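Long-range contacts in PtLCIB4 H88A mutant (Phaeodactylum tricornutum, PDB 5B5Z), which is an engineered variant of a zinc protein of the LCIB family, a group of beta-carbonic anhydrases that probably interconvert carbon dioxide and bicarbonate: residues N15-F25 / I246-V257; F95-G106 / G228-I238. One frame throughout, in Å; residues are numbered along the deposited sequence.

Contact 1 of 2, residues N15-F25 / I246-V257; sequences NVTLTAVKKAF and INTPKEMSDFFV
Asn-15 meets Met-252 at the start of helix 16-24, its OD1 lying 3.8 Å from SD. The same OD1 accepts from the backbone N of Leu-18 (N-H...O angle 163°), an Asx motif at the helix start; chi1 of 62° sets CG between the backbone N and the carbonyl carbon, which turns the amide oxygen back over the first turn. Two residues on, Thr-17 lies against the same thioether: its CB and CG2 approach Met-252 SD, CG2 at 3.7 Å, while CG2 also reaches Pro-249 CD at 4.0 Å. With CG2 anti to the backbone N (OG1 at chi1 -59°), the methyl faces the 246-257 segment and OG1 is left to bond to Ser-119 O. Leu-18 crosses Phe-255 at about a right angle, CD1 being 3.6 Å from CZ. The segment that receives this helix is a beta hairpin: strands 238-247 and 255-264 pair antiparallel, Ile-246 and Phe-255 exchange both backbone bonds, and a type I turn from Pro-249 to Met-252 lies within the connection. Asp-254 ties that loop together, OD1 accepting from Thr-248 N and OD2 from Asn-247 ND2, each from above the carboxylate plane. Asn-247 OD1 bonds ND1 of the zinc ligand His-115, so the hairpin supplies a second-shell residue. Val-21 covers one face of the Phe-255 ring with CG1, offset toward the rim, and meets Ile-246 tip to tip, CG1 to CD1 4.1 Å. The bent chain of Lys-22 brings CE to 4.1 Å from Phe-255 CE2. Just beyond the helix, Phe-25 rests obliquely on two aliphatic branches on one side of its ring plane: Ile-246 CD1 sits 3.6 Å from Phe-25 CD2, and Val-257 CG2 3.7 Å from CB.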
loop_
_atom_site.group_PDB
_atom_site.type_symbol
_atom_site.label_atom_id
_atom_site.label_comp_id
_atom_site.label_asym_id
_atom_site.label_seq_id
_atom_site.Cartn_x
_atom_site.Cartn_y
_atom_site.Cartn_z
ATOM N N ASN A 15 22.836 -1.763 23.482
ATOM C CA ASN A 15 22.223 -0.499 23.871
ATOM C C ASN A 15 20.839 -0.681 24.493
ATOM O O ASN A 15 20.321 -1.796 24.564
ATOM C CB ASN A 15 22.130 0.428 22.664
ATOM C CG ASN A 15 21.253 -0.140 21.566
ATOM O OD1 ASN A 15 20.041 0.042 21.577
ATOM N ND2 ASN A 15 21.863 -0.844 20.618
ATOM N N VAL A 16 20.245 0.429 24.926
ATOM C CA VAL A 16 18.975 0.422 25.646
ATOM C C VAL A 16 17.825 -0.103 24.785
ATOM O O VAL A 16 16.990 -0.886 25.241
ATOM C CB VAL A 16 18.633 1.838 26.150
ATOM C CG1 VAL A 16 17.232 1.878 26.742
ATOM C CG2 VAL A 16 19.676 2.303 27.164
ATOM N N THR A 17 17.803 0.318 23.528
ATOM C CA THR A 17 16.765 -0.119 22.607
ATOM C C THR A 17 16.881 -1.610 22.336
ATOM O O THR A 17 15.891 -2.336 22.427
ATOM C CB THR A 17 16.829 0.657 21.276
ATOM O OG1 THR A 17 16.677 2.055 21.539
ATOM C CG2 THR A 17 15.717 0.204 20.335
ATOM N N LEU A 18 18.090 -2.069 22.015
ATOM C CA LEU A 18 18.301 -3.480 21.692
ATOM C C LEU A 18 17.964 -4.390 22.877
ATOM O O LEU A 18 17.400 -5.469 22.702
ATOM C CB LEU A 18 19.743 -3.717 21.223
ATOM C CG LEU A 18 20.126 -5.153 20.857
ATOM C CD1 LEU A 18 19.186 -5.711 19.796
ATOM C CD2 LEU A 18 21.569 -5.240 20.369
ATOM N N THR A 19 18.298 -3.951 24.085
ATOM C CA THR A 19 17.940 -4.717 25.275
ATOM C C THR A 19 16.427 -4.886 25.390
ATOM O O THR A 19 15.933 -5.986 25.641
ATOM C CB THR A 19 18.477 -4.042 26.551
ATOM O OG1 THR A 19 19.908 -4.135 26.550
ATOM C CG2 THR A 19 17.913 -4.720 27.802
ATOM N N ALA A 20 15.701 -3.789 25.199
ATOM C CA ALA A 20 14.251 -3.818 25.259
ATOM C C ALA A 20 13.688 -4.800 24.233
ATOM O O ALA A 20 12.799 -5.590 24.544
ATOM C CB ALA A 20 13.690 -2.435 25.025
ATOM N N VAL A 21 14.238 -4.762 23.022
ATOM C CA VAL A 21 13.767 -5.623 21.942
ATOM C C VAL A 21 13.938 -7.096 22.288
ATOM O O VAL A 21 13.003 -7.878 22.140
ATOM C CB VAL A 21 14.505 -5.326 20.612
ATOM C CG1 VAL A 21 14.226 -6.426 19.574
ATOM C CG2 VAL A 21 14.087 -3.946 20.091
ATOM N N LYS A 22 15.132 -7.467 22.759
ATOM C CA LYS A 22 15.449 -8.864 23.051
ATOM C C LYS A 22 14.752 -9.335 24.334
ATOM O O LYS A 22 14.450 -10.522 24.489
ATOM C CB LYS A 22 16.969 -9.059 23.160
ATOM C CG LYS A 22 17.718 -8.855 21.838
ATOM C CD LYS A 22 17.072 -9.650 20.709
ATOM C CE LYS A 22 17.859 -9.518 19.412
ATOM N NZ LYS A 22 19.229 -10.101 19.547
ATOM N N LYS A 23 14.454 -8.391 25.217
ATOM C CA LYS A 23 13.747 -8.699 26.458
ATOM C C LYS A 23 12.347 -9.220 26.152
ATOM O O LYS A 23 11.900 -10.222 26.710
ATOM C CB LYS A 23 13.664 -7.453 27.353
ATOM C CG LYS A 23 14.059 -7.650 28.799
ATOM C CD LYS A 23 13.656 -6.442 29.642
ATOM C CE LYS A 23 13.230 -6.893 31.049
ATOM N NZ LYS A 23 13.147 -5.737 31.970
ATOM N N ALA A 24 11.663 -8.562 25.217
ATOM C CA ALA A 24 10.276 -8.902 24.936
ATOM C C ALA A 24 10.175 -9.941 23.820
ATOM O O ALA A 24 9.254 -10.759 23.803
ATOM C CB ALA A 24 9.484 -7.646 24.567
ATOM N N PHE A 25 11.128 -9.882 22.894
ATOM C CA PHE A 25 11.144 -10.737 21.707
ATOM C C PHE A 25 12.529 -11.361 21.507
ATOM O O PHE A 25 13.316 -10.887 20.706
ATOM C CB PHE A 25 10.729 -9.920 20.464
ATOM C CG PHE A 25 9.395 -9.234 20.618
ATOM C CD1 PHE A 25 8.224 -9.961 20.515
ATOM C CD2 PHE A 25 9.320 -7.879 20.898
ATOM C CE1 PHE A 25 6.998 -9.357 20.686
ATOM C CE2 PHE A 25 8.089 -7.258 21.067
ATOM C CZ PHE A 25 6.926 -8.004 20.952
ATOM N N ILE A 246 9.469 -4.631 14.004
ATOM C CA ILE A 246 9.871 -3.729 15.079
ATOM C C ILE A 246 10.671 -2.561 14.510
ATOM O O ILE A 246 11.757 -2.740 13.971
ATOM C CB ILE A 246 10.678 -4.473 16.160
ATOM C CG1 ILE A 246 9.807 -5.575 16.770
ATOM C CG2 ILE A 246 11.166 -3.502 17.232
ATOM C CD1 ILE A 246 10.538 -6.426 17.821
ATOM N N ASN A 247 10.091 -1.371 14.591
ATOM C CA ASN A 247 10.698 -0.183 14.009
ATOM C C ASN A 247 11.527 0.562 15.047
ATOM O O ASN A 247 11.005 1.036 16.056
ATOM C CB ASN A 247 9.616 0.720 13.424
ATOM C CG ASN A 247 8.760 -0.002 12.409
ATOM O OD1 ASN A 247 7.544 -0.084 12.549
ATOM N ND2 ASN A 247 9.398 -0.574 11.420
ATOM N N THR A 248 12.820 0.676 14.774
ATOM C CA THR A 248 13.776 1.216 15.734
ATOM C C THR A 248 14.300 2.579 15.274
ATOM O O THR A 248 14.070 2.969 14.133
ATOM C CB THR A 248 14.945 0.247 15.896
ATOM O OG1 THR A 248 15.568 0.079 14.621
ATOM C CG2 THR A 248 14.451 -1.115 16.418
ATOM N N PRO A 249 15.005 3.315 16.158
ATOM C CA PRO A 249 15.604 4.584 15.722
ATOM C C PRO A 249 16.508 4.441 14.486
ATOM O O PRO A 249 16.975 3.344 14.169
ATOM C CB PRO A 249 16.409 5.022 16.950
ATOM C CG PRO A 249 15.646 4.449 18.102
ATOM C CD PRO A 249 15.180 3.097 17.607
ATOM N N LYS A 250 16.746 5.560 13.805
ATOM C CA LYS A 250 17.380 5.580 12.484
ATOM C C LYS A 250 18.787 4.984 12.448
ATOM O O LYS A 250 19.190 4.392 11.448
ATOM C CB LYS A 250 17.429 7.018 11.954
ATOM N N GLU A 251 19.527 5.132 13.538
ATOM C CA GLU A 251 20.908 4.653 13.602
ATOM C C GLU A 251 20.985 3.135 13.776
ATOM O O GLU A 251 22.072 2.563 13.868
ATOM C CB GLU A 251 21.657 5.336 14.751
ATOM C CG GLU A 251 21.105 6.700 15.165
ATOM C CD GLU A 251 19.945 6.600 16.148
ATOM O OE1 GLU A 251 20.046 5.815 17.120
ATOM O OE2 GLU A 251 18.936 7.313 15.951
ATOM N N MET A 252 19.825 2.489 13.807
ATOM C CA MET A 252 19.732 1.094 14.202
ATOM C C MET A 252 19.034 0.267 13.124
ATOM O O MET A 252 18.230 0.807 12.375
ATOM C CB MET A 252 18.962 1.000 15.516
ATOM C CG MET A 252 19.433 -0.049 16.474
ATOM S SD MET A 252 18.590 0.188 18.050
ATOM C CE MET A 252 18.582 1.963 18.177
ATOM N N SER A 253 19.329 -1.030 13.053
ATOM C CA SER A 253 18.539 -1.924 12.205
ATOM C C SER A 253 17.120 -2.092 12.754
ATOM O O SER A 253 16.897 -2.065 13.962
ATOM C CB SER A 253 19.194 -3.302 12.080
ATOM O OG SER A 253 18.444 -4.129 11.194
ATOM N N ASP A 254 16.161 -2.259 11.851
ATOM C CA ASP A 254 14.837 -2.718 12.242
ATOM C C ASP A 254 14.910 -4.211 12.521
ATOM O O ASP A 254 15.853 -4.883 12.100
ATOM C CB ASP A 254 13.820 -2.439 11.140
ATOM C CG ASP A 254 13.235 -1.041 11.215
ATOM O OD1 ASP A 254 13.658 -0.210 12.053
ATOM O OD2 ASP A 254 12.339 -0.757 10.389
ATOM N N PHE A 255 13.908 -4.730 13.216
ATOM C CA PHE A 255 13.847 -6.144 13.539
ATOM C C PHE A 255 12.514 -6.739 13.109
ATOM O O PHE A 255 11.546 -6.021 12.828
ATOM C CB PHE A 255 14.058 -6.380 15.045
ATOM C CG PHE A 255 15.476 -6.159 15.498
ATOM C CD1 PHE A 255 15.985 -4.875 15.621
ATOM C CD2 PHE A 255 16.303 -7.239 15.774
ATOM C CE1 PHE A 255 17.309 -4.666 16.029
ATOM C CE2 PHE A 255 17.622 -7.044 16.187
ATOM C CZ PHE A 255 18.120 -5.754 16.307
ATOM N N PHE A 256 12.478 -8.061 13.062
ATOM C CA PHE A 256 11.257 -8.784 12.763
ATOM C C PHE A 256 11.194 -10.036 13.618
ATOM O O PHE A 256 12.183 -10.756 13.756
ATOM C CB PHE A 256 11.201 -9.136 11.260
ATOM C CG PHE A 256 9.828 -9.567 10.772
ATOM C CD1 PHE A 256 9.439 -10.910 10.802
ATOM C CD2 PHE A 256 8.932 -8.622 10.265
ATOM C CE1 PHE A 256 8.176 -11.304 10.343
ATOM C CE2 PHE A 256 7.676 -9.010 9.792
ATOM C CZ PHE A 256 7.294 -10.349 9.838
ATOM N N VAL A 257 10.025 -10.271 14.203
ATOM C CA VAL A 257 9.756 -11.472 14.969
ATOM C C VAL A 257 8.945 -12.437 14.128
ATOM O O VAL A 257 7.769 -12.201 13.899
ATOM C CB VAL A 257 8.962 -11.142 16.249
ATOM C CG1 VAL A 257 8.836 -12.388 17.164
ATOM C CG2 VAL A 257 9.590 -9.959 16.968
#

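Contact 2 of 2, residues F95-G106 / G228-I238; sequences FGAMAGAIPDGG and GSNHIDGDGQI
The Phe-95 side chain reaches from helix 91-99 to Gly-228, His-231 and Ile-238. With CG anti to the backbone N (chi1 -177°), the CB-CG bond carries the ring toward Gly-228. CD2 passes 4.2 Å from His-231 ND1, which lies near the ring plane. CE2 comes to 3.2 Å from Gly-228 O, also at the ring edge and in plane, so the carbonyl oxygen faces the ring's C-H rim. At the tip, CZ meets Ile-238 CD1 at 3.5 Å, again at the edge, with the two side chains arriving from opposite directions. Ile-232 reaches the same ring at about a right angle, and its CD1 also contacts Ala-99 CB and, at 3.8 Å, Ile-102 CD1.

On the solvent side, His-231 lies along the helix: ND1 is 3.5 Å from Gly-96 CA, and its CB is 3.5 Å from Ala-99 CB. Farther along, Gly-106 O receives a CA-H...O contact from Gly-236 CA at 3.5 Å. Asp-104 and Ile-102 bond to Glu-133 and Arg-132 of the second subunit, so the 95-106 segment also takes part in the dimer interface. Strands 107-117 and 238-247 are parallel neighbours in the central sheet, and the segments leading into them, from helix 91-99 and from helix 205-228, pack on each other, as in an alpha/beta fold.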
loop_
_atom_site.group_PDB
_atom_site.type_symbol
_atom_site.label_atom_id
_atom_site.label_comp_id
_atom_site.label_asym_id
_atom_site.label_seq_id
_atom_site.Cartn_x
_atom_site.Cartn_y
_atom_site.Cartn_z
ATOM N N PHE A 95 -5.986 -10.580 -3.473
ATOM C CA PHE A 95 -5.251 -11.833 -3.560
ATOM C C PHE A 95 -5.340 -12.428 -4.961
ATOM O O PHE A 95 -4.348 -12.918 -5.507
ATOM C CB PHE A 95 -5.780 -12.845 -2.544
ATOM C CG PHE A 95 -5.010 -14.131 -2.532
ATOM C CD1 PHE A 95 -3.783 -14.204 -1.898
ATOM C CD2 PHE A 95 -5.490 -15.254 -3.188
ATOM C CE1 PHE A 95 -3.058 -15.376 -1.905
ATOM C CE2 PHE A 95 -4.764 -16.431 -3.190
ATOM C CZ PHE A 95 -3.552 -16.488 -2.551
ATOM N N GLY A 96 -6.533 -12.398 -5.538
ATOM C CA GLY A 96 -6.703 -12.893 -6.892
ATOM C C GLY A 96 -5.895 -12.110 -7.913
ATOM O O GLY A 96 -5.367 -12.676 -8.874
ATOM N N ALA A 97 -5.810 -10.796 -7.719
ATOM C CA ALA A 97 -5.021 -9.947 -8.604
ATOM C C ALA A 97 -3.553 -10.343 -8.552
ATOM O O ALA A 97 -2.863 -10.445 -9.567
ATOM C CB ALA A 97 -5.188 -8.486 -8.213
ATOM N N MET A 98 -3.079 -10.559 -7.339
ATOM C CA MET A 98 -1.715 -10.982 -7.132
ATOM C C MET A 98 -1.475 -12.347 -7.798
ATOM O O MET A 98 -0.499 -12.524 -8.523
ATOM C CB MET A 98 -1.430 -11.011 -5.620
ATOM C CG MET A 98 -0.007 -11.286 -5.254
ATOM S SD MET A 98 0.292 -13.052 -5.358
ATOM C CE MET A 98 -0.862 -13.683 -4.133
ATOM N N ALA A 99 -2.352 -13.311 -7.538
ATOM C CA ALA A 99 -2.169 -14.669 -8.038
ATOM C C ALA A 99 -2.134 -14.682 -9.558
ATOM O O ALA A 99 -1.356 -15.428 -10.161
ATOM C CB ALA A 99 -3.266 -15.583 -7.515
ATOM N N GLY A 100 -2.941 -13.820 -10.170
ATOM C CA GLY A 100 -2.991 -13.707 -11.618
ATOM C C GLY A 100 -1.763 -13.084 -12.266
ATOM O O GLY A 100 -1.682 -13.009 -13.486
ATOM N N ALA A 101 -0.820 -12.625 -11.449
ATOM C CA ALA A 101 0.421 -12.030 -11.921
ATOM C C ALA A 101 1.651 -12.877 -11.585
ATOM O O ALA A 101 2.777 -12.488 -11.891
ATOM C CB ALA A 101 0.578 -10.637 -11.338
ATOM N N ILE A 102 1.444 -14.011 -10.924
ATOM C CA ILE A 102 2.548 -14.912 -10.612
ATOM C C ILE A 102 3.139 -15.432 -11.923
ATOM O O ILE A 102 2.392 -15.823 -12.820
ATOM C CB ILE A 102 2.077 -16.087 -9.717
ATOM C CG1 ILE A 102 1.544 -15.558 -8.382
ATOM C CG2 ILE A 102 3.206 -17.092 -9.468
ATOM C CD1 ILE A 102 0.867 -16.634 -7.533
ATOM N N PRO A 103 4.473 -15.400 -12.048
ATOM C CA PRO A 103 5.133 -15.955 -13.239
ATOM C C PRO A 103 4.657 -17.369 -13.530
ATOM O O PRO A 103 4.376 -18.131 -12.593
ATOM C CB PRO A 103 6.609 -15.941 -12.855
ATOM C CG PRO A 103 6.731 -14.788 -11.936
ATOM C CD PRO A 103 5.444 -14.760 -11.143
ATOM N N ASP A 104 4.563 -17.709 -14.813
ATOM C CA ASP A 104 4.083 -19.028 -15.216
ATOM C C ASP A 104 4.914 -20.113 -14.538
ATOM O O ASP A 104 6.143 -20.077 -14.572
ATOM C CB ASP A 104 4.139 -19.187 -16.740
ATOM C CG ASP A 104 3.231 -18.213 -17.469
ATOM O OD1 ASP A 104 2.176 -17.823 -16.913
ATOM O OD2 ASP A 104 3.580 -17.832 -18.609
ATOM N N GLY A 105 4.233 -21.050 -13.885
ATOM C CA GLY A 105 4.890 -22.118 -13.156
ATOM C C GLY A 105 5.617 -21.702 -11.886
ATOM O O GLY A 105 6.308 -22.520 -11.277
ATOM N N GLY A 106 5.459 -20.439 -11.480
ATOM C CA GLY A 106 6.155 -19.913 -10.316
ATOM C C GLY A 106 5.282 -19.806 -9.082
ATOM O O GLY A 106 4.194 -20.371 -9.022
ATOM N N GLY A 228 -9.123 -18.137 -1.552
ATOM C CA GLY A 228 -8.592 -17.810 -2.864
ATOM C C GLY A 228 -7.579 -18.811 -3.373
ATOM O O GLY A 228 -6.873 -18.550 -4.349
ATOM N N SER A 229 -7.513 -19.953 -2.691
ATOM C CA SER A 229 -6.677 -21.090 -3.081
ATOM C C SER A 229 -6.760 -21.397 -4.570
ATOM O O SER A 229 -5.748 -21.664 -5.223
ATOM C CB SER A 229 -7.097 -22.332 -2.285
ATOM O OG SER A 229 -8.505 -22.502 -2.333
ATOM N N ASN A 230 -7.986 -21.360 -5.083
ATOM C CA ASN A 230 -8.276 -21.617 -6.492
ATOM C C ASN A 230 -7.381 -20.860 -7.481
ATOM O O ASN A 230 -7.056 -21.374 -8.551
ATOM C CB ASN A 230 -9.745 -21.272 -6.771
ATOM C CG ASN A 230 -10.201 -20.033 -6.026
ATOM O OD1 ASN A 230 -10.344 -20.048 -4.805
ATOM N ND2 ASN A 230 -10.423 -18.943 -6.764
ATOM N N HIS A 231 -6.994 -19.641 -7.122
ATOM C CA HIS A 231 -6.302 -18.747 -8.045
ATOM C C HIS A 231 -4.865 -19.172 -8.325
ATOM O O HIS A 231 -4.270 -18.748 -9.315
ATOM C CB HIS A 231 -6.327 -17.322 -7.498
ATOM C CG HIS A 231 -7.701 -16.739 -7.411
ATOM N ND1 HIS A 231 -8.136 -16.011 -6.326
ATOM C CD2 HIS A 231 -8.735 -16.770 -8.285
ATOM C CE1 HIS A 231 -9.383 -15.621 -6.532
ATOM N NE2 HIS A 231 -9.769 -16.070 -7.712
ATOM N N ILE A 232 -4.307 -19.998 -7.448
ATOM C CA ILE A 232 -2.988 -20.577 -7.669
ATOM C C ILE A 232 -3.127 -21.799 -8.570
ATOM O O ILE A 232 -3.993 -22.643 -8.346
ATOM C CB ILE A 232 -2.317 -20.984 -6.349
ATOM C CG1 ILE A 232 -2.468 -19.871 -5.313
ATOM C CG2 ILE A 232 -0.859 -21.309 -6.579
ATOM C CD1 ILE A 232 -1.722 -18.611 -5.669
ATOM N N ASP A 233 -2.271 -21.900 -9.580
ATOM C CA ASP A 233 -2.434 -22.928 -10.600
ATOM C C ASP A 233 -1.507 -24.132 -10.442
ATOM O O ASP A 233 -0.316 -24.058 -10.742
ATOM C CB ASP A 233 -2.237 -22.307 -11.986
ATOM C CG ASP A 233 -3.384 -21.396 -12.384
ATOM O OD1 ASP A 233 -4.464 -21.492 -11.759
ATOM O OD2 ASP A 233 -3.204 -20.571 -13.306
ATOM N N GLY A 234 -2.075 -25.236 -9.962
ATOM C CA GLY A 234 -1.444 -26.543 -10.028
ATOM C C GLY A 234 -0.151 -26.744 -9.264
ATOM O O GLY A 234 -0.151 -27.267 -8.149
ATOM N N ASP A 235 0.958 -26.354 -9.881
ATOM C CA ASP A 235 2.274 -26.532 -9.278
ATOM C C ASP A 235 2.656 -25.333 -8.416
ATOM O O ASP A 235 3.592 -25.399 -7.615
ATOM C CB ASP A 235 3.328 -26.747 -10.362
ATOM C CG ASP A 235 3.445 -25.558 -11.298
ATOM O OD1 ASP A 235 2.398 -25.089 -11.802
ATOM O OD2 ASP A 235 4.581 -25.087 -11.524
ATOM N N GLY A 236 1.931 -24.235 -8.595
ATOM C CA GLY A 236 2.236 -22.996 -7.905
ATOM C C GLY A 236 2.003 -23.087 -6.411
ATOM O O GLY A 236 1.099 -23.783 -5.950
ATOM N N GLN A 237 2.824 -22.372 -5.653
ATOM C CA GLN A 237 2.707 -22.381 -4.205
ATOM C C GLN A 237 2.565 -20.975 -3.675
ATOM O O GLN A 237 2.781 -20.009 -4.404
ATOM C CB GLN A 237 3.928 -23.033 -3.567
ATOM C CG GLN A 237 4.131 -24.479 -3.941
ATOM C CD GLN A 237 5.451 -25.007 -3.430
ATOM O OE1 GLN A 237 6.413 -24.251 -3.266
ATOM N NE2 GLN A 237 5.506 -26.308 -3.169
ATOM N N ILE A 238 2.218 -20.883 -2.395
ATOM C CA ILE A 238 2.305 -19.636 -1.654
ATOM C C ILE A 238 3.173 -19.850 -0.425
ATOM O O ILE A 238 2.853 -20.671 0.436
ATOM C CB ILE A 238 0.931 -19.123 -1.179
ATOM C CG1 ILE A 238 -0.096 -19.211 -2.303
ATOM C CG2 ILE A 238 1.072 -17.699 -0.633
ATOM C CD1 ILE A 238 -1.519 -19.224 -1.812
#

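Overall arrangement
The two contacts lie on opposite sides of the chain's centre, their own centres 35 Å apart and their nearest atoms about 14 Å apart, with contact 2 falling in sequence between the segments of contact 1. Both involve strand 238-247: contact 2 meets its beginning and contact 1 its end, so together they bracket one strand of the central sheet. Contact 1 is the more buried, a helix laid on a hairpin by aliphatic and aromatic packing, with the Ile-246 side chain about 12 Å from the zinc ion. Contact 2 is partly buried, an apolar cluster round Phe-95 giving way to glycine backbone and an exposed histidine. The second subunit reaches contact 2 but not contact 1.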